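Local coordinates for flagellar hook associated protein type 3 FlgL (Legionella pneumophila subsp. pneumophila, PDB 5YTI) that probably serves as a structural protein of the bacterial flagellum, helping to join the hook to the filament as a hook-associated protein, at residues D222-L236 / V276-P290. Sequence-based numbering, arbitrary orientation.
Sequences DNYTMTFALNSQGNL and VSGLPKAGDSFSISP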
loop_
_atom_site.group_PDB
_atom_site.type_symbol
_atom_site.label_atom_id
_atom_site.label_comp_id
_atom_site.label_asym_id
_atom_site.label_seq_id
_atom_site.Cartn_x
_atom_site.Cartn_y
_atom_site.Cartn_z
ATOM N N ASP A 222 14.301 -6.017 -4.672
ATOM C CA ASP A 222 15.338 -6.832 -4.042
ATOM C C ASP A 222 15.660 -6.283 -2.655
ATOM O O ASP A 222 15.268 -5.188 -2.292
ATOM C CB ASP A 222 16.602 -6.852 -4.921
ATOM C CG ASP A 222 17.548 -8.059 -4.645
ATOM O OD1 ASP A 222 17.256 -8.868 -3.725
ATOM O OD2 ASP A 222 18.595 -8.176 -5.363
ATOM N N ASN A 223 16.374 -7.081 -1.878
ATOM C CA ASN A 223 16.974 -6.650 -0.620
ATOM C C ASN A 223 18.431 -6.227 -0.881
ATOM O O ASN A 223 19.331 -7.049 -1.196
ATOM C CB ASN A 223 16.931 -7.788 0.396
ATOM C CG ASN A 223 15.593 -7.943 1.022
ATOM O OD1 ASN A 223 15.163 -7.067 1.719
ATOM N ND2 ASN A 223 14.947 -9.062 0.814
ATOM N N TYR A 224 18.646 -4.926 -0.740
ATOM C CA TYR A 224 19.884 -4.297 -1.166
ATOM C C TYR A 224 20.672 -3.889 0.043
ATOM O O TYR A 224 20.118 -3.555 1.066
ATOM C CB TYR A 224 19.594 -3.060 -2.053
ATOM C CG TYR A 224 19.029 -3.386 -3.424
ATOM C CD1 TYR A 224 19.855 -3.699 -4.463
ATOM C CD2 TYR A 224 17.664 -3.370 -3.658
ATOM C CE1 TYR A 224 19.345 -4.010 -5.714
ATOM C CE2 TYR A 224 17.133 -3.668 -4.896
ATOM C CZ TYR A 224 17.976 -3.987 -5.936
ATOM O OH TYR A 224 17.469 -4.295 -7.204
ATOM N N THR A 225 21.976 -3.906 -0.091
ATOM C CA THR A 225 22.838 -3.434 0.942
ATOM C C THR A 225 23.819 -2.453 0.313
ATOM O O THR A 225 24.457 -2.729 -0.715
ATOM C CB THR A 225 23.534 -4.624 1.610
ATOM O OG1 THR A 225 22.585 -5.707 1.734
ATOM C CG2 THR A 225 24.101 -4.208 2.984
HETATM N N MSE A 226 23.885 -1.281 0.924
HETATM C CA MSE A 226 24.763 -0.207 0.485
HETATM C C MSE A 226 25.867 -0.115 1.496
HETATM O O MSE A 226 25.629 0.055 2.701
HETATM C CB MSE A 226 23.993 1.115 0.414
HETATM C CG MSE A 226 24.823 2.262 -0.178
HETATM SE SE MSE A 226 23.884 4.000 -0.084
HETATM C CE MSE A 226 23.483 3.880 -2.002
ATOM N N THR A 227 27.087 -0.226 1.012
ATOM C CA THR A 227 28.234 -0.367 1.875
ATOM C C THR A 227 29.235 0.691 1.382
ATOM O O THR A 227 29.561 0.747 0.177
ATOM C CB THR A 227 28.773 -1.841 1.820
ATOM O OG1 THR A 227 28.352 -2.475 0.605
ATOM C CG2 THR A 227 28.190 -2.732 2.955
ATOM N N PHE A 228 29.670 1.567 2.288
ATOM C CA PHE A 228 30.733 2.539 1.978
ATOM C C PHE A 228 32.119 1.970 2.317
ATOM O O PHE A 228 32.360 1.496 3.435
ATOM C CB PHE A 228 30.497 3.874 2.729
ATOM C CG PHE A 228 29.155 4.487 2.447
ATOM C CD1 PHE A 228 28.965 5.286 1.354
ATOM C CD2 PHE A 228 28.080 4.208 3.244
ATOM C CE1 PHE A 228 27.725 5.791 1.058
ATOM C CE2 PHE A 228 26.832 4.714 2.959
ATOM C CZ PHE A 228 26.653 5.500 1.859
ATOM N N ALA A 229 33.041 1.988 1.365
ATOM C CA ALA A 229 34.402 1.543 1.679
ATOM C C ALA A 229 35.457 2.152 0.742
ATOM O O ALA A 229 35.159 3.108 0.003
ATOM C CB ALA A 229 34.478 0.009 1.713
ATOM N N LEU A 230 36.675 1.581 0.774
ATOM C CA LEU A 230 37.897 2.236 0.243
ATOM C C LEU A 230 38.452 1.754 -1.096
ATOM O O LEU A 230 38.530 0.555 -1.392
ATOM C CB LEU A 230 39.018 2.172 1.289
ATOM C CG LEU A 230 38.722 2.969 2.569
ATOM C CD1 LEU A 230 39.731 2.617 3.657
ATOM C CD2 LEU A 230 38.693 4.472 2.282
ATOM N N ASN A 231 38.820 2.750 -1.895
ATOM C CA ASN A 231 39.707 2.594 -3.046
ATOM C C ASN A 231 41.050 2.052 -2.602
ATOM O O ASN A 231 41.465 2.251 -1.450
ATOM C CB ASN A 231 39.971 3.960 -3.704
ATOM C CG ASN A 231 39.131 4.194 -4.937
ATOM O OD1 ASN A 231 38.489 3.279 -5.447
ATOM N ND2 ASN A 231 39.145 5.424 -5.436
ATOM N N SER A 232 41.744 1.393 -3.525
ATOM C CA SER A 232 43.141 1.069 -3.301
ATOM C C SER A 232 43.975 2.378 -3.208
ATOM O O SER A 232 44.983 2.421 -2.495
ATOM C CB SER A 232 43.631 0.107 -4.379
ATOM O OG SER A 232 42.828 -1.068 -4.357
ATOM N N GLN A 233 43.519 3.434 -3.897
ATOM C CA GLN A 233 43.993 4.838 -3.710
ATOM C C GLN A 233 43.727 5.454 -2.312
ATOM O O GLN A 233 44.618 6.078 -1.728
ATOM C CB GLN A 233 43.335 5.753 -4.754
ATOM C CG GLN A 233 43.688 5.401 -6.192
ATOM C CD GLN A 233 42.476 5.289 -7.109
ATOM O OE1 GLN A 233 41.745 4.279 -7.101
ATOM N NE2 GLN A 233 42.271 6.313 -7.925
ATOM N N GLY A 234 42.509 5.304 -1.787
ATOM C CA GLY A 234 42.199 5.787 -0.450
ATOM C C GLY A 234 40.892 6.532 -0.402
ATOM O O GLY A 234 40.317 6.709 0.664
ATOM N N ASN A 235 40.439 6.981 -1.566
ATOM C CA ASN A 235 39.089 7.547 -1.729
ATOM C C ASN A 235 37.892 6.668 -1.236
ATOM O O ASN A 235 37.810 5.458 -1.522
ATOM C CB ASN A 235 38.852 7.924 -3.206
ATOM C CG ASN A 235 39.142 9.381 -3.492
ATOM O OD1 ASN A 235 40.019 9.698 -4.292
ATOM N ND2 ASN A 235 38.401 10.285 -2.833
ATOM N N LEU A 236 36.960 7.303 -0.516
ATOM C CA LEU A 236 35.714 6.655 -0.111
ATOM C C LEU A 236 34.871 6.341 -1.338
ATOM O O LEU A 236 34.855 7.116 -2.311
ATOM C CB LEU A 236 34.914 7.562 0.814
ATOM C CG LEU A 236 34.980 7.281 2.308
ATOM C CD1 LEU A 236 34.518 8.509 3.086
ATOM C CD2 LEU A 236 34.139 6.050 2.638
ATOM N N VAL A 276 22.729 10.694 -0.785
ATOM C CA VAL A 276 23.458 10.504 0.473
ATOM C C VAL A 276 24.132 11.787 0.985
ATOM O O VAL A 276 24.821 12.416 0.258
ATOM C CB VAL A 276 24.498 9.405 0.255
ATOM C CG1 VAL A 276 25.256 9.084 1.530
ATOM C CG2 VAL A 276 23.806 8.147 -0.254
ATOM N N SER A 277 23.902 12.199 2.226
ATOM C CA SER A 277 24.451 13.467 2.722
ATOM C C SER A 277 25.355 13.149 3.901
ATOM O O SER A 277 25.208 12.088 4.509
ATOM C CB SER A 277 23.341 14.437 3.175
ATOM O OG SER A 277 22.291 14.516 2.232
ATOM N N GLY A 278 26.274 14.053 4.243
ATOM C CA GLY A 278 27.121 13.841 5.410
ATOM C C GLY A 278 28.389 13.134 4.989
ATOM O O GLY A 278 28.606 12.926 3.800
ATOM N N LEU A 279 29.236 12.777 5.954
ATOM C CA LEU A 279 30.508 12.122 5.643
ATOM C C LEU A 279 30.576 10.776 6.363
ATOM O O LEU A 279 30.849 10.700 7.547
ATOM C CB LEU A 279 31.693 13.050 5.995
ATOM C CG LEU A 279 31.491 14.561 5.666
ATOM N N PRO A 280 30.278 9.696 5.655
ATOM C CA PRO A 280 30.418 8.395 6.276
ATOM C C PRO A 280 31.872 7.980 6.458
ATOM O O PRO A 280 32.770 8.612 5.900
ATOM C CB PRO A 280 29.760 7.450 5.268
ATOM C CG PRO A 280 29.857 8.146 3.957
ATOM C CD PRO A 280 29.781 9.611 4.276
ATOM N N LYS A 281 32.073 6.921 7.243
ATOM C CA LYS A 281 33.358 6.215 7.375
ATOM C C LYS A 281 33.224 4.882 6.642
ATOM O O LYS A 281 32.106 4.413 6.441
ATOM C CB LYS A 281 33.668 5.906 8.843
ATOM C CG LYS A 281 33.516 7.069 9.800
ATOM C CD LYS A 281 34.739 7.954 9.793
ATOM C CE LYS A 281 35.021 8.442 11.193
ATOM N NZ LYS A 281 36.104 9.447 11.126
ATOM N N ALA A 282 34.340 4.252 6.270
ATOM C CA ALA A 282 34.266 2.927 5.636
ATOM C C ALA A 282 33.540 1.954 6.558
ATOM O O ALA A 282 33.651 2.056 7.791
ATOM C CB ALA A 282 35.648 2.398 5.303
ATOM N N GLY A 283 32.773 1.041 5.960
ATOM C CA GLY A 283 32.061 0.008 6.715
ATOM C C GLY A 283 30.645 0.375 7.127
ATOM O O GLY A 283 29.810 -0.503 7.397
ATOM N N ASP A 284 30.370 1.672 7.205
ATOM C CA ASP A 284 29.004 2.129 7.409
ATOM C C ASP A 284 28.139 1.503 6.326
ATOM O O ASP A 284 28.601 1.249 5.202
ATOM C CB ASP A 284 28.925 3.661 7.372
ATOM C CG ASP A 284 29.493 4.302 8.626
ATOM O OD1 ASP A 284 29.959 3.547 9.501
ATOM O OD2 ASP A 284 29.464 5.545 8.762
ATOM N N SER A 285 26.890 1.219 6.667
ATOM C CA SER A 285 26.008 0.571 5.712
ATOM C C SER A 285 24.561 0.964 5.936
ATOM O O SER A 285 24.150 1.303 7.064
ATOM C CB SER A 285 26.163 -0.955 5.771
ATOM O OG SER A 285 26.086 -1.438 7.110
ATOM N N PHE A 286 23.810 0.917 4.839
ATOM C CA PHE A 286 22.362 1.028 4.874
ATOM C C PHE A 286 21.698 -0.137 4.122
ATOM O O PHE A 286 22.263 -0.732 3.201
ATOM C CB PHE A 286 21.919 2.364 4.276
ATOM C CG PHE A 286 22.432 3.578 5.018
ATOM C CD1 PHE A 286 21.794 4.043 6.149
ATOM C CD2 PHE A 286 23.530 4.261 4.567
ATOM C CE1 PHE A 286 22.254 5.161 6.832
ATOM C CE2 PHE A 286 23.989 5.381 5.236
ATOM C CZ PHE A 286 23.359 5.834 6.370
ATOM N N SER A 287 20.488 -0.473 4.533
ATOM C CA SER A 287 19.748 -1.556 3.893
ATOM C C SER A 287 18.577 -0.982 3.107
ATOM O O SER A 287 17.960 -0.001 3.536
ATOM C CB SER A 287 19.209 -2.500 4.945
ATOM O OG SER A 287 18.345 -3.410 4.337
ATOM N N ILE A 288 18.269 -1.575 1.955
ATOM C CA ILE A 288 17.194 -1.042 1.097
ATOM C C ILE A 288 16.288 -2.147 0.523
ATOM O O ILE A 288 16.733 -3.047 -0.207
ATOM C CB ILE A 288 17.759 -0.219 -0.070
ATOM C CG1 ILE A 288 18.779 0.800 0.421
ATOM C CG2 ILE A 288 16.618 0.461 -0.803
ATOM C CD1 ILE A 288 19.875 1.034 -0.580
ATOM N N SER A 289 15.002 -2.040 0.801
ATOM C CA SER A 289 14.150 -3.205 0.774
ATOM C C SER A 289 12.766 -2.865 0.260
ATOM O O SER A 289 12.267 -1.764 0.486
ATOM C CB SER A 289 14.073 -3.718 2.206
ATOM O OG SER A 289 14.425 -2.663 3.125
ATOM N N PRO A 290 12.122 -3.811 -0.424
ATOM C CA PRO A 290 10.763 -3.538 -0.900
ATOM C C PRO A 290 9.840 -2.983 0.178
ATOM O O PRO A 290 10.008 -3.248 1.352
ATOM C CB PRO A 290 10.258 -4.903 -1.349
ATOM C CG PRO A 290 11.275 -5.895 -0.891
ATOM C CD PRO A 290 12.565 -5.161 -0.768
#
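Tyr224 and Met226 pair with Ile288 and Phe286 through two-way backbone hydrogen bonds, which set strands 224-230 and 285-290 antiparallel. The bond from Met226 N to Phe286 O (2.8 Å) is almost straight, at 176°. Past the last bridge, Thr227 with Ser285, Phe228 N donates to Asp284 O, and Phe228 O accepts from Gly283 N at 2.6 Å. These last two bonds reach the type II turn Lys281-Asp284, where Gly283 takes a positive phi that suits glycine. The Asp284 carboxylate ties the turn to a neighbouring loop, accepting from the backbone N of Thr203 and Gly204.

Apolar packing fills the face bearing Tyr224, Met226, Phe286 and Ile288. Phe228 joins them: its CG lies anti to the carbonyl carbon (chi1 -56°), and its flat ring meets three neighbours. Pro280 CG sits over one face, 4.1 Å from the ring centroid, as a CH-pi contact, while Phe286 CD2 meets the edge at Phe228 CE2 (3.7 Å). Val276 CG1 approaches Phe228 CZ obliquely at 3.9 Å. The long, flexible selenomethionine at Met226 runs extended through chi1 and chi2 (both -174°), which carries SE to Val276 CG2 (4.2 Å).

The face carrying Thr225, Thr227, Ser285 and Ser287 is more polar. Small side chains suit it: Thr227 CG2 touches Ser285 CB at 3.9 Å, and the Ser285 hydroxyl bonds to Thr198.

Strands 224-230 and 285-290 are inner neighbours in a five-stranded antiparallel sheet; Val276, near the end of strand 272-277 of a three-stranded sheet, packs on its apolar face, an arrangement characteristic of a layered, all-beta domain.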